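Local coordinates for protein mevalonate 3-kinase (Thermoplasma acidophilum, PDB 4RKS) that catalyses ATP-dependent phosphorylation of (R)-mevalonate to (R)-3-phosphomevalonate, a step in the alternative mevalonate pathway of isoprenoid biosynthesis in extreme acidophiles, at residues 192-197 / 306-311; 231-236 / 247-252; 256-261 / 267-272; 281-284 / 288-291. All blocks are in the same frame, centred on the assembly; numbering follows the deposited sequence.

Contacts 1, 2 and 3 are largely buried, whereas contact 4 is only partly so. Contacts 1 and 2 are apolar, one a helix on a strand, the other a helix on a helix, and they touch through Ile195 and Phe247. Contacts 1 and 4, the closest pair, reach the same sheet and meet through Tyr193 with Trp288 and Leu311 with Ile283. Contacts 2 and 3 share helix 243-262; contacts 3 and 4 share helix 271-283. Contact 3 packs a histidine against valine and isoleucine with a water bridge, and its far end binds two sulfates. Contact 4 is an arginine-asparagine grip, tied to contact 2 by hydrogen bonds from the Tyr291 backbone N to Gln251 and the Trp288 ring NE1 to Asp248.

Contact 1: 192-197 / 306-311; sequences GYSIVA and ENADRL
Val196 and Leu311 make the apolar part of this contact; the two side chains pass antiparallel, overlapping along their flanks. Val196 CG2 does the touching, 3.8 Å from Leu311 CD2, and the same Leu311 methyl lies 4.0 Å from Val196 CB. Leu311 reaches the strand because its CG stands opposite the backbone N (chi1 -179°), which carries the isobutyl group off the helix.

Ala308 and Ser194 form a second, smaller patch. The Ala308 methyl sits 3.9 Å from Ser194 OG and equally far from Ser194 CB, so it rests against the whole short side chain rather than its hydroxyl alone. No hydrogen bond crosses between the segments; the polar tie at the strand is to its neighbours, with Ser194 and Val196 paired by backbone to Val303 and Val301 of strand 298-304, and Ile195 to Leu325 of strand 321-327.

Strand 193-199 is thus the middle of an antiparallel trio. Helix 308-312, on the connection between the two outer strands, covers one face of it, its Ala308 also touching Val303 and Met324 and its Leu311 Val301; on the other face Ile195 meets Phe247 of helix 243-262.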
loop_
_atom_site.group_PDB
_atom_site.type_symbol
_atom_site.label_atom_id
_atom_site.label_comp_id
_atom_site.label_asym_id
_atom_site.label_seq_id
_atom_site.Cartn_x
_atom_site.Cartn_y
_atom_site.Cartn_z
ATOM N N GLY A 192 10.518 16.020 7.573
ATOM C CA GLY A 192 11.732 15.873 8.356
ATOM C C GLY A 192 12.124 14.417 8.534
ATOM O O GLY A 192 13.031 14.099 9.302
ATOM N N TYR A 193 11.442 13.518 7.828
ATOM C CA TYR A 193 11.683 12.090 8.024
ATOM C C TYR A 193 11.924 11.385 6.710
ATOM O O TYR A 193 11.453 11.824 5.657
ATOM C CB TYR A 193 10.507 11.446 8.773
ATOM C CG TYR A 193 10.415 11.956 10.184
ATOM C CD1 TYR A 193 9.794 13.169 10.461
ATOM C CD2 TYR A 193 10.976 11.245 11.241
ATOM C CE1 TYR A 193 9.727 13.660 11.753
ATOM C CE2 TYR A 193 10.911 11.727 12.542
ATOM C CZ TYR A 193 10.283 12.937 12.786
ATOM O OH TYR A 193 10.203 13.435 14.062
ATOM N N SER A 194 12.688 10.304 6.771
ATOM C CA SER A 194 12.895 9.462 5.607
ATOM C C SER A 194 12.722 8.021 6.022
ATOM O O SER A 194 12.738 7.703 7.205
ATOM C CB SER A 194 14.291 9.669 4.993
ATOM O OG SER A 194 14.563 11.042 4.769
ATOM N N ILE A 195 12.569 7.147 5.037
ATOM C CA ILE A 195 12.553 5.722 5.301
ATOM C C ILE A 195 13.644 5.049 4.487
ATOM O O ILE A 195 13.684 5.177 3.256
ATOM C CB ILE A 195 11.176 5.103 4.976
ATOM C CG1 ILE A 195 10.138 5.595 5.994
ATOM C CG2 ILE A 195 11.245 3.575 4.995
ATOM C CD1 ILE A 195 8.714 5.171 5.691
ATOM N N VAL A 196 14.558 4.359 5.160
ATOM C CA VAL A 196 15.519 3.545 4.424
ATOM C C VAL A 196 15.003 2.108 4.319
ATOM O O VAL A 196 14.825 1.419 5.322
ATOM C CB VAL A 196 16.921 3.558 5.074
ATOM C CG1 VAL A 196 17.910 2.753 4.211
ATOM C CG2 VAL A 196 17.399 4.983 5.242
ATOM N N ALA A 197 14.762 1.660 3.093
ATOM C CA ALA A 197 14.260 0.306 2.880
ATOM C C ALA A 197 15.409 -0.674 2.620
ATOM O O ALA A 197 16.242 -0.464 1.733
ATOM C CB ALA A 197 13.260 0.282 1.720
ATOM N N GLU A 306 18.142 14.171 9.121
ATOM C CA GLU A 306 19.539 14.492 9.411
ATOM C C GLU A 306 20.412 13.236 9.552
ATOM O O GLU A 306 21.625 13.296 9.367
ATOM C CB GLU A 306 19.624 15.343 10.672
ATOM C CG GLU A 306 18.591 14.985 11.726
ATOM C CD GLU A 306 18.705 15.846 12.975
ATOM O OE1 GLU A 306 19.827 16.311 13.280
ATOM O OE2 GLU A 306 17.671 16.054 13.651
ATOM N N ASN A 307 19.783 12.100 9.849
ATOM C CA ASN A 307 20.502 10.837 10.016
ATOM C C ASN A 307 20.261 9.817 8.892
ATOM O O ASN A 307 20.754 8.687 8.964
ATOM C CB ASN A 307 20.135 10.208 11.358
ATOM C CG ASN A 307 20.455 11.111 12.531
ATOM O OD1 ASN A 307 21.556 11.659 12.627
ATOM N ND2 ASN A 307 19.488 11.278 13.430
ATOM N N ALA A 308 19.539 10.219 7.846
ATOM C CA ALA A 308 19.152 9.298 6.781
ATOM C C ALA A 308 20.334 8.811 5.938
ATOM O O ALA A 308 20.419 7.624 5.644
ATOM C CB ALA A 308 18.102 9.940 5.875
ATOM N N ASP A 309 21.229 9.712 5.533
ATOM C CA ASP A 309 22.394 9.299 4.741
ATOM C C ASP A 309 23.305 8.408 5.554
ATOM O O ASP A 309 23.878 7.449 5.032
ATOM C CB ASP A 309 23.168 10.505 4.210
ATOM C CG ASP A 309 22.495 11.133 3.000
ATOM O OD1 ASP A 309 21.966 10.378 2.157
ATOM O OD2 ASP A 309 22.479 12.376 2.899
ATOM N N ARG A 310 23.428 8.716 6.841
ATOM C CA ARG A 310 24.198 7.876 7.751
ATOM C C ARG A 310 23.674 6.439 7.798
ATOM O O ARG A 310 24.438 5.481 7.643
ATOM C CB ARG A 310 24.174 8.474 9.145
ATOM C CG ARG A 310 24.812 7.613 10.194
ATOM C CD ARG A 310 25.140 8.477 11.394
ATOM N NE ARG A 310 25.587 7.688 12.532
ATOM C CZ ARG A 310 25.764 8.183 13.751
ATOM N NH1 ARG A 310 25.513 9.468 13.985
ATOM N NH2 ARG A 310 26.178 7.392 14.735
ATOM N N LEU A 311 22.368 6.296 8.015
ATOM C CA LEU A 311 21.738 4.974 8.027
ATOM C C LEU A 311 21.903 4.255 6.684
ATOM O O LEU A 311 22.269 3.083 6.629
ATOM C CB LEU A 311 20.256 5.091 8.370
ATOM C CG LEU A 311 19.512 3.760 8.440
ATOM C CD1 LEU A 311 20.177 2.800 9.436
ATOM C CD2 LEU A 311 18.068 4.028 8.826
#

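Contact 2: 231-236 / 247-252; sequences AHMIKE and FDLAQE
Leu249 reaches across from helix 243-262 and divides its two methyls between neighbouring residues of helix 220-238. Leu249 CD1 meets Met233, lying 3.6 Å from Met233 CB and 3.8 Å from Met233 CE. The methionine is bent at its last torsion (chi3 62°), which folds the methyl back so that CB and CE both touch the same leucine carbon, with Met233 SD 4.1 Å from Leu249 CD1. Leu249 CD2 takes the other neighbour, 4.0 Å from Ile234 CD1 and 4.1 Å from Ile234 CG1. The leucine crosses both side chains at a slant, and its CG lies anti to the backbone N (chi1 -176°), directing the fork toward the facing helix.

No hydrogen bond joins the segments. The nearest alpha carbons, those of Ile234 and Leu249, are 8.0 Å apart, and apolar side chains bridge that spacing. Burial is graded across the fork: Ile234 lies on the inner side, while Met233 is exposed at the outer one.

In the next shell, His230 and Tyr237 of helix 220-238 also touch Leu249. Ile234 packs in turn on Val35, Val36 and Leu169; its side chain lies about 11 Å from the bound mevalonate, so the contact is near the pocket without lining it. Helix 220-238 thus sits between strand 169-174 and helix 243-262, whose Ala250 and Gln251 rest on strand 289-292.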
loop_
_atom_site.group_PDB
_atom_site.type_symbol
_atom_site.label_atom_id
_atom_site.label_comp_id
_atom_site.label_asym_id
_atom_site.label_seq_id
_atom_site.Cartn_x
_atom_site.Cartn_y
_atom_site.Cartn_z
ATOM N N ALA A 231 -4.919 2.304 15.699
ATOM C CA ALA A 231 -5.321 3.355 14.761
ATOM C C ALA A 231 -5.848 4.596 15.503
ATOM O O ALA A 231 -5.547 5.725 15.111
ATOM C CB ALA A 231 -6.362 2.835 13.773
ATOM N N HIS A 232 -6.613 4.395 16.578
ATOM C CA HIS A 232 -7.044 5.532 17.392
ATOM C C HIS A 232 -5.836 6.236 18.013
ATOM O O HIS A 232 -5.792 7.459 18.070
ATOM C CB HIS A 232 -8.033 5.098 18.487
ATOM C CG HIS A 232 -9.458 5.043 18.023
ATOM N ND1 HIS A 232 -10.206 3.882 18.027
ATOM C CD2 HIS A 232 -10.271 6.008 17.526
ATOM C CE1 HIS A 232 -11.417 4.137 17.563
ATOM N NE2 HIS A 232 -11.484 5.419 17.254
ATOM N N MET A 233 -4.843 5.463 18.448
ATOM C CA MET A 233 -3.641 6.055 19.002
ATOM C C MET A 233 -2.901 6.865 17.947
ATOM O O MET A 233 -2.333 7.904 18.249
ATOM C CB MET A 233 -2.743 4.975 19.603
ATOM C CG MET A 233 -3.373 4.287 20.807
ATOM S SD MET A 233 -2.390 2.921 21.463
ATOM C CE MET A 233 -0.897 3.781 21.950
ATOM N N ILE A 234 -2.939 6.414 16.699
ATOM C CA ILE A 234 -2.296 7.161 15.618
ATOM C C ILE A 234 -3.050 8.463 15.323
ATOM O O ILE A 234 -2.426 9.510 15.167
ATOM C CB ILE A 234 -2.172 6.301 14.354
ATOM C CG1 ILE A 234 -1.103 5.228 14.591
ATOM C CG2 ILE A 234 -1.811 7.159 13.117
ATOM C CD1 ILE A 234 -1.052 4.184 13.534
ATOM N N LYS A 235 -4.385 8.406 15.296
ATOM C CA LYS A 235 -5.183 9.611 15.057
ATOM C C LYS A 235 -4.903 10.668 16.132
ATOM O O LYS A 235 -4.869 11.860 15.841
ATOM C CB LYS A 235 -6.684 9.284 14.998
ATOM C CG LYS A 235 -7.542 10.411 14.374
ATOM C CD LYS A 235 -8.961 9.950 13.988
ATOM C CE LYS A 235 -9.793 11.133 13.474
ATOM N NZ LYS A 235 -11.104 10.714 12.913
ATOM N N GLU A 236 -4.675 10.217 17.363
ATOM C CA GLU A 236 -4.303 11.103 18.469
ATOM C C GLU A 236 -2.904 11.703 18.328
ATOM O O GLU A 236 -2.704 12.903 18.541
ATOM C CB GLU A 236 -4.385 10.342 19.790
ATOM C CG GLU A 236 -5.789 9.873 20.154
ATOM C CD GLU A 236 -6.736 11.026 20.446
ATOM O OE1 GLU A 236 -6.325 11.984 21.143
ATOM O OE2 GLU A 236 -7.889 10.976 19.966
ATOM N N PHE A 247 5.577 6.109 14.418
ATOM C CA PHE A 247 6.464 5.066 13.896
ATOM C C PHE A 247 6.885 4.087 14.986
ATOM O O PHE A 247 6.950 2.880 14.734
ATOM C CB PHE A 247 7.695 5.664 13.226
ATOM C CG PHE A 247 7.447 6.141 11.811
ATOM C CD1 PHE A 247 7.054 5.250 10.828
ATOM C CD2 PHE A 247 7.637 7.476 11.464
ATOM C CE1 PHE A 247 6.839 5.677 9.528
ATOM C CE2 PHE A 247 7.419 7.912 10.149
ATOM C CZ PHE A 247 7.023 7.006 9.191
ATOM N N ASP A 248 7.140 4.590 16.194
ATOM C CA ASP A 248 7.333 3.713 17.356
ATOM C C ASP A 248 6.201 2.693 17.484
ATOM O O ASP A 248 6.441 1.514 17.732
ATOM C CB ASP A 248 7.399 4.509 18.658
ATOM C CG ASP A 248 8.680 5.297 18.813
ATOM O OD1 ASP A 248 9.638 5.086 18.039
ATOM O OD2 ASP A 248 8.722 6.137 19.737
ATOM N N LEU A 249 4.961 3.160 17.334
ATOM C CA LEU A 249 3.800 2.280 17.436
ATOM C C LEU A 249 3.736 1.289 16.265
ATOM O O LEU A 249 3.384 0.126 16.458
ATOM C CB LEU A 249 2.516 3.107 17.513
ATOM C CG LEU A 249 1.163 2.417 17.717
ATOM C CD1 LEU A 249 0.179 3.375 18.334
ATOM C CD2 LEU A 249 0.590 1.949 16.386
ATOM N N ALA A 250 4.069 1.753 15.065
ATOM C CA ALA A 250 4.136 0.892 13.895
ATOM C C ALA A 250 5.095 -0.276 14.131
ATOM O O ALA A 250 4.815 -1.394 13.713
ATOM C CB ALA A 250 4.560 1.678 12.678
ATOM N N GLN A 251 6.218 -0.016 14.800
ATOM C CA GLN A 251 7.170 -1.080 15.119
ATOM C C GLN A 251 6.574 -2.068 16.126
ATOM O O GLN A 251 6.765 -3.273 15.996
ATOM C CB GLN A 251 8.492 -0.508 15.662
ATOM C CG GLN A 251 9.455 -1.598 16.141
ATOM C CD GLN A 251 10.847 -1.076 16.474
ATOM O OE1 GLN A 251 11.424 -0.277 15.735
ATOM N NE2 GLN A 251 11.396 -1.547 17.584
ATOM N N GLU A 252 5.850 -1.565 17.120
ATOM C CA GLU A 252 5.186 -2.446 18.086
ATOM C C GLU A 252 4.089 -3.268 17.413
ATOM O O GLU A 252 3.940 -4.453 17.692
ATOM C CB GLU A 252 4.598 -1.649 19.248
ATOM C CG GLU A 252 5.647 -0.923 20.066
ATOM C CD GLU A 252 5.078 -0.286 21.319
ATOM O OE1 GLU A 252 4.420 -1.004 22.104
ATOM O OE2 GLU A 252 5.290 0.932 21.517
#

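Contact 3: 256-261 / 267-272; sequences EYHSIL and NVIREN. With SO4 (sulfate ion), chain E; SO4 (sulfate ion), chain D.
Two successive helices, 243-262 and 271-283, are joined by a loop that folds back on the first of them, and His258 and Val268 are where it lands. The imidazole is approached obliquely by the valine: Val268 CB lies 3.6 Å from His258 CE1, and Val268 CG2 is 3.8 Å from His258 ND1. Ile269 places CG1 over one ring face, while Tyr257 CD2 stands 3.7 Å above the centre of the opposite face of the His258 ring. Leu261 CD1 adds a looser touch to Val268 CG2.

Polar atoms tie the ring down at two corners. A water bridges His258 ND1 to the backbone N of Val268, at 2.9 Å from the first, and accepts the amide hydrogen of the second. His258 NE2 is hydrogen-bonded to the carbonyl O of Val293. Tyr257, the preceding residue, touches the bound mevalonate.

Farther along, Arg270 is the N-cap residue of helix 271-283. Bent at chi2 (-73°) and chi3, it gives NE to O2 and O3 of the chain E sulfate. Glu271 N donates to O3 of the same chain E sulfate at 2.6 Å. Arg270 NH2 donates to O1 of a second sulfate (chain D) at 3.0 Å. A weak bond from the other terminal nitrogen runs beside it. Both ions probably come from the crystallisation liquor. The chemistry implies a histidine with its rotation fixed by two polar partners and two covered faces, and a helix start that can hold an anion, as it does here with sulfate, to which Gln203 N is a further donor.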
loop_
_atom_site.group_PDB
_atom_site.type_symbol
_atom_site.label_atom_id
_atom_site.label_comp_id
_atom_site.label_asym_id
_atom_site.label_seq_id
_atom_site.Cartn_x
_atom_site.Cartn_y
_atom_site.Cartn_z
ATOM N N GLU A 256 3.897 -7.502 17.100
ATOM C CA GLU A 256 2.688 -8.273 17.421
ATOM C C GLU A 256 2.175 -9.074 16.216
ATOM O O GLU A 256 1.860 -10.259 16.318
ATOM C CB GLU A 256 1.592 -7.335 17.917
ATOM C CG GLU A 256 0.226 -7.991 18.067
ATOM C CD GLU A 256 -0.841 -7.006 18.504
ATOM O OE1 GLU A 256 -0.483 -5.928 19.025
ATOM O OE2 GLU A 256 -2.035 -7.305 18.326
ATOM N N TYR A 257 2.084 -8.401 15.075
ATOM C CA TYR A 257 1.598 -9.007 13.841
ATOM C C TYR A 257 2.438 -10.205 13.433
ATOM O O TYR A 257 1.909 -11.271 13.111
ATOM C CB TYR A 257 1.600 -7.942 12.748
ATOM C CG TYR A 257 1.072 -8.306 11.385
ATOM C CD1 TYR A 257 -0.300 -8.419 11.144
ATOM C CD2 TYR A 257 1.937 -8.442 10.316
ATOM C CE1 TYR A 257 -0.780 -8.691 9.882
ATOM C CE2 TYR A 257 1.468 -8.715 9.050
ATOM C CZ TYR A 257 0.115 -8.839 8.836
ATOM O OH TYR A 257 -0.322 -9.102 7.564
ATOM N N HIS A 258 3.755 -10.058 13.465
ATOM C CA HIS A 258 4.583 -11.159 12.991
ATOM C C HIS A 258 4.773 -12.258 14.036
ATOM O O HIS A 258 5.126 -13.387 13.694
ATOM C CB HIS A 258 5.905 -10.610 12.474
ATOM C CG HIS A 258 5.753 -9.909 11.160
ATOM N ND1 HIS A 258 5.465 -10.584 9.996
ATOM C CD2 HIS A 258 5.790 -8.594 10.833
ATOM C CE1 HIS A 258 5.359 -9.721 9.002
ATOM N NE2 HIS A 258 5.553 -8.506 9.481
ATOM N N SER A 259 4.481 -11.953 15.296
ATOM C CA SER A 259 4.395 -13.011 16.308
ATOM C C SER A 259 3.143 -13.872 16.076
ATOM O O SER A 259 3.174 -15.093 16.238
ATOM C CB SER A 259 4.389 -12.415 17.716
ATOM O OG SER A 259 4.297 -13.430 18.697
ATOM N N ILE A 260 2.042 -13.242 15.675
ATOM C CA ILE A 260 0.825 -14.002 15.376
ATOM C C ILE A 260 1.009 -14.884 14.131
ATOM O O ILE A 260 0.665 -16.062 14.151
ATOM C CB ILE A 260 -0.392 -13.076 15.193
ATOM C CG1 ILE A 260 -0.694 -12.366 16.510
ATOM C CG2 ILE A 260 -1.607 -13.869 14.724
ATOM C CD1 ILE A 260 -1.790 -11.347 16.427
ATOM N N LEU A 261 1.587 -14.329 13.072
ATOM C CA LEU A 261 1.845 -15.097 11.854
ATOM C C LEU A 261 2.751 -16.315 12.091
ATOM O O LEU A 261 2.455 -17.406 11.608
ATOM C CB LEU A 261 2.446 -14.193 10.770
ATOM C CG LEU A 261 1.441 -13.228 10.128
ATOM C CD1 LEU A 261 2.097 -12.302 9.106
ATOM C CD2 LEU A 261 0.292 -13.982 9.491
ATOM N N ASN A 267 6.474 -17.258 8.352
ATOM C CA ASN A 267 7.648 -16.573 8.886
ATOM C C ASN A 267 8.239 -15.577 7.908
ATOM O O ASN A 267 9.034 -15.941 7.036
ATOM C CB ASN A 267 8.728 -17.579 9.290
ATOM C CG ASN A 267 9.863 -16.927 10.056
ATOM O OD1 ASN A 267 9.644 -15.996 10.836
ATOM N ND2 ASN A 267 11.082 -17.400 9.829
ATOM N N VAL A 268 7.854 -14.313 8.066
ATOM C CA VAL A 268 8.287 -13.262 7.168
ATOM C C VAL A 268 9.680 -12.739 7.528
ATOM O O VAL A 268 10.465 -12.415 6.641
ATOM C CB VAL A 268 7.296 -12.082 7.177
ATOM C CG1 VAL A 268 7.785 -10.968 6.266
ATOM C CG2 VAL A 268 5.914 -12.548 6.759
ATOM N N ILE A 269 9.981 -12.644 8.824
ATOM C CA ILE A 269 11.270 -12.098 9.238
ATOM C C ILE A 269 12.296 -13.224 9.313
ATOM O O ILE A 269 12.336 -13.996 10.275
ATOM C CB ILE A 269 11.180 -11.359 10.586
ATOM C CG1 ILE A 269 10.137 -10.245 10.501
ATOM C CG2 ILE A 269 12.523 -10.746 10.944
ATOM C CD1 ILE A 269 9.891 -9.523 11.812
ATOM N N ARG A 270 13.104 -13.312 8.263
ATOM C CA ARG A 270 14.080 -14.373 8.076
ATOM C C ARG A 270 15.390 -14.015 8.780
ATOM O O ARG A 270 15.504 -12.934 9.362
ATOM C CB ARG A 270 14.296 -14.613 6.579
ATOM C CG ARG A 270 13.006 -14.973 5.820
ATOM C CD ARG A 270 12.533 -16.397 6.125
ATOM N NE ARG A 270 13.543 -17.385 5.738
ATOM C CZ ARG A 270 13.696 -17.869 4.506
ATOM N NH1 ARG A 270 12.890 -17.471 3.530
ATOM N NH2 ARG A 270 14.656 -18.755 4.246
ATOM N N GLU A 271 16.375 -14.914 8.722
ATOM C CA GLU A 271 17.572 -14.803 9.564
ATOM C C GLU A 271 18.345 -13.494 9.409
ATOM O O GLU A 271 18.632 -12.827 10.403
ATOM C CB GLU A 271 18.526 -15.976 9.303
ATOM C CG GLU A 271 19.804 -15.887 10.128
ATOM C CD GLU A 271 20.738 -17.068 9.923
ATOM O OE1 GLU A 271 21.689 -16.943 9.119
ATOM O OE2 GLU A 271 20.526 -18.112 10.579
ATOM N N ASN A 272 18.692 -13.127 8.179
ATOM C CA ASN A 272 19.448 -11.897 7.959
ATOM C C ASN A 272 18.606 -10.651 8.234
ATOM O O ASN A 272 19.146 -9.577 8.543
ATOM C CB ASN A 272 20.007 -11.851 6.535
ATOM C CG ASN A 272 21.107 -12.874 6.310
ATOM O OD1 ASN A 272 21.682 -13.396 7.260
ATOM N ND2 ASN A 272 21.402 -13.161 5.048
HETATM S S SO4 E . 15.346 -18.416 8.764
HETATM O O1 SO4 E . 14.835 -17.924 10.041
HETATM O O2 SO4 E . 14.283 -19.142 8.074
HETATM O O3 SO4 E . 15.790 -17.294 7.943
HETATM O O4 SO4 E . 16.481 -19.307 8.996
HETATM S S SO4 D . 14.456 -18.683 0.105
HETATM O O1 SO4 D . 14.834 -19.400 1.319
HETATM O O2 SO4 D . 13.119 -18.128 0.277
HETATM O O3 SO4 D . 15.410 -17.606 -0.152
HETATM O O4 SO4 D . 14.450 -19.599 -1.032
HETATM O O HOH W 1 6.088 -13.373 10.061
#

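Contact 4: 281-284 / 288-291; sequences KLIR and WNAY
Arg284 and Trp288 bring their alpha carbons within 5.2 Å as the chain turns tightly from helix 271-283 into strand 289-292. Arg284 holds Asn289 from its NE side, NE to the backbone carbonyl and NH2 to the side-chain oxygen. Arg284 NE donates to Asn289 O at 2.9 Å, arriving well above the carbonyl plane, and Arg284 NH2 donates to Asn289 OD1 at 2.6 Å with an N-H...O angle of 153°. A weak bond from NE to OD1 lies between them. OD1 sits at the edge of the guanidinium, near its plane, although the guanidinium and side-chain amide planes stand 64° apart. A kink at chi3 (-54°) swings the arginine head into position.

The other half of the side-chain amide faces the helix end: Asn289 ND2 donates to the Leu280 carbonyl and, at 2.6 Å, to a water that is weakly bonded to Ile283 O. Ile283 CG1 packs 3.9 Å from Asn289 ND2. Both heteroatoms of this buried amide are thereby occupied.

Arg284 NH2 also comes to the edge of the Tyr291 ring. Helix 243-262 packs against the strand, its Asp248 taking Trp288 NE1 and its Gln251 the backbone N of Tyr291, while Ala290 pairs with Ala302 of strand 298-304.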
loop_
_atom_site.group_PDB
_atom_site.type_symbol
_atom_site.label_atom_id
_atom_site.label_comp_id
_atom_site.label_asym_id
_atom_site.label_seq_id
_atom_site.Cartn_x
_atom_site.Cartn_y
_atom_site.Cartn_z
ATOM N N LYS A 281 18.392 -2.069 16.955
ATOM C CA LYS A 281 18.234 -1.907 18.396
ATOM C C LYS A 281 19.471 -1.269 19.044
ATOM O O LYS A 281 19.368 -0.537 20.025
ATOM C CB LYS A 281 17.947 -3.266 19.037
ATOM C CG LYS A 281 17.398 -3.219 20.444
ATOM C CD LYS A 281 16.990 -4.623 20.892
ATOM C CE LYS A 281 16.057 -4.598 22.095
ATOM N NZ LYS A 281 16.750 -4.183 23.344
ATOM N N LEU A 282 20.641 -1.556 18.483
ATOM C CA LEU A 282 21.898 -1.028 19.002
ATOM C C LEU A 282 22.048 0.464 18.717
ATOM O O LEU A 282 22.285 1.254 19.625
ATOM C CB LEU A 282 23.080 -1.793 18.407
ATOM C CG LEU A 282 24.479 -1.253 18.724
ATOM C CD1 LEU A 282 24.772 -1.335 20.217
ATOM C CD2 LEU A 282 25.545 -1.991 17.916
ATOM N N ILE A 283 21.895 0.854 17.455
ATOM C CA ILE A 283 22.079 2.255 17.092
ATOM C C ILE A 283 20.925 3.140 17.541
ATOM O O ILE A 283 21.049 4.368 17.510
ATOM C CB ILE A 283 22.280 2.426 15.582
ATOM C CG1 ILE A 283 21.178 1.722 14.797
ATOM C CG2 ILE A 283 23.617 1.856 15.179
ATOM C CD1 ILE A 283 21.377 1.797 13.286
ATOM N N ARG A 284 19.822 2.527 17.971
ATOM C CA ARG A 284 18.669 3.293 18.457
ATOM C C ARG A 284 19.062 4.103 19.688
ATOM O O ARG A 284 18.499 5.164 19.955
ATOM C CB ARG A 284 17.478 2.374 18.772
ATOM C CG ARG A 284 16.182 3.117 19.118
ATOM C CD ARG A 284 14.949 2.236 18.940
ATOM N NE ARG A 284 14.886 1.652 17.602
ATOM C CZ ARG A 284 14.799 0.348 17.353
ATOM N NH1 ARG A 284 14.745 -0.525 18.357
ATOM N NH2 ARG A 284 14.757 -0.084 16.097
ATOM N N TRP A 288 17.559 8.179 16.896
ATOM C CA TRP A 288 16.246 7.552 16.791
ATOM C C TRP A 288 16.053 6.784 15.486
ATOM O O TRP A 288 16.424 7.244 14.399
ATOM C CB TRP A 288 15.136 8.593 16.925
ATOM C CG TRP A 288 13.751 7.997 16.813
ATOM C CD1 TRP A 288 13.010 7.432 17.820
ATOM C CD2 TRP A 288 12.952 7.901 15.625
ATOM N NE1 TRP A 288 11.791 6.991 17.325
ATOM C CE2 TRP A 288 11.736 7.268 15.984
ATOM C CE3 TRP A 288 13.144 8.287 14.292
ATOM C CZ2 TRP A 288 10.721 7.030 15.059
ATOM C CZ3 TRP A 288 12.136 8.040 13.376
ATOM C CH2 TRP A 288 10.942 7.411 13.762
ATOM N N ASN A 289 15.478 5.600 15.607
ATOM C CA ASN A 289 14.892 4.922 14.463
ATOM C C ASN A 289 13.751 4.052 14.944
ATOM O O ASN A 289 13.610 3.811 16.146
ATOM C CB ASN A 289 15.917 4.079 13.708
ATOM C CG ASN A 289 16.277 2.799 14.437
ATOM O OD1 ASN A 289 15.500 1.838 14.468
ATOM N ND2 ASN A 289 17.464 2.778 15.031
ATOM N N ALA A 290 12.947 3.592 13.990
ATOM C CA ALA A 290 11.904 2.592 14.215
ATOM C C ALA A 290 11.735 1.831 12.913
ATOM O O ALA A 290 11.858 2.428 11.835
ATOM C CB ALA A 290 10.596 3.242 14.639
ATOM N N TYR A 291 11.453 0.532 12.987
ATOM C CA TYR A 291 11.320 -0.255 11.760
ATOM C C TYR A 291 9.930 -0.867 11.592
ATOM O O TYR A 291 9.207 -1.048 12.557
ATOM C CB TYR A 291 12.364 -1.376 11.715
ATOM C CG TYR A 291 11.998 -2.560 12.573
ATOM C CD1 TYR A 291 12.367 -2.606 13.912
ATOM C CD2 TYR A 291 11.288 -3.632 12.050
ATOM C CE1 TYR A 291 12.030 -3.677 14.703
ATOM C CE2 TYR A 291 10.947 -4.707 12.835
ATOM C CZ TYR A 291 11.316 -4.725 14.158
ATOM O OH TYR A 291 10.980 -5.799 14.941
HETATM O O HOH W 2 19.341 4.507 15.017
#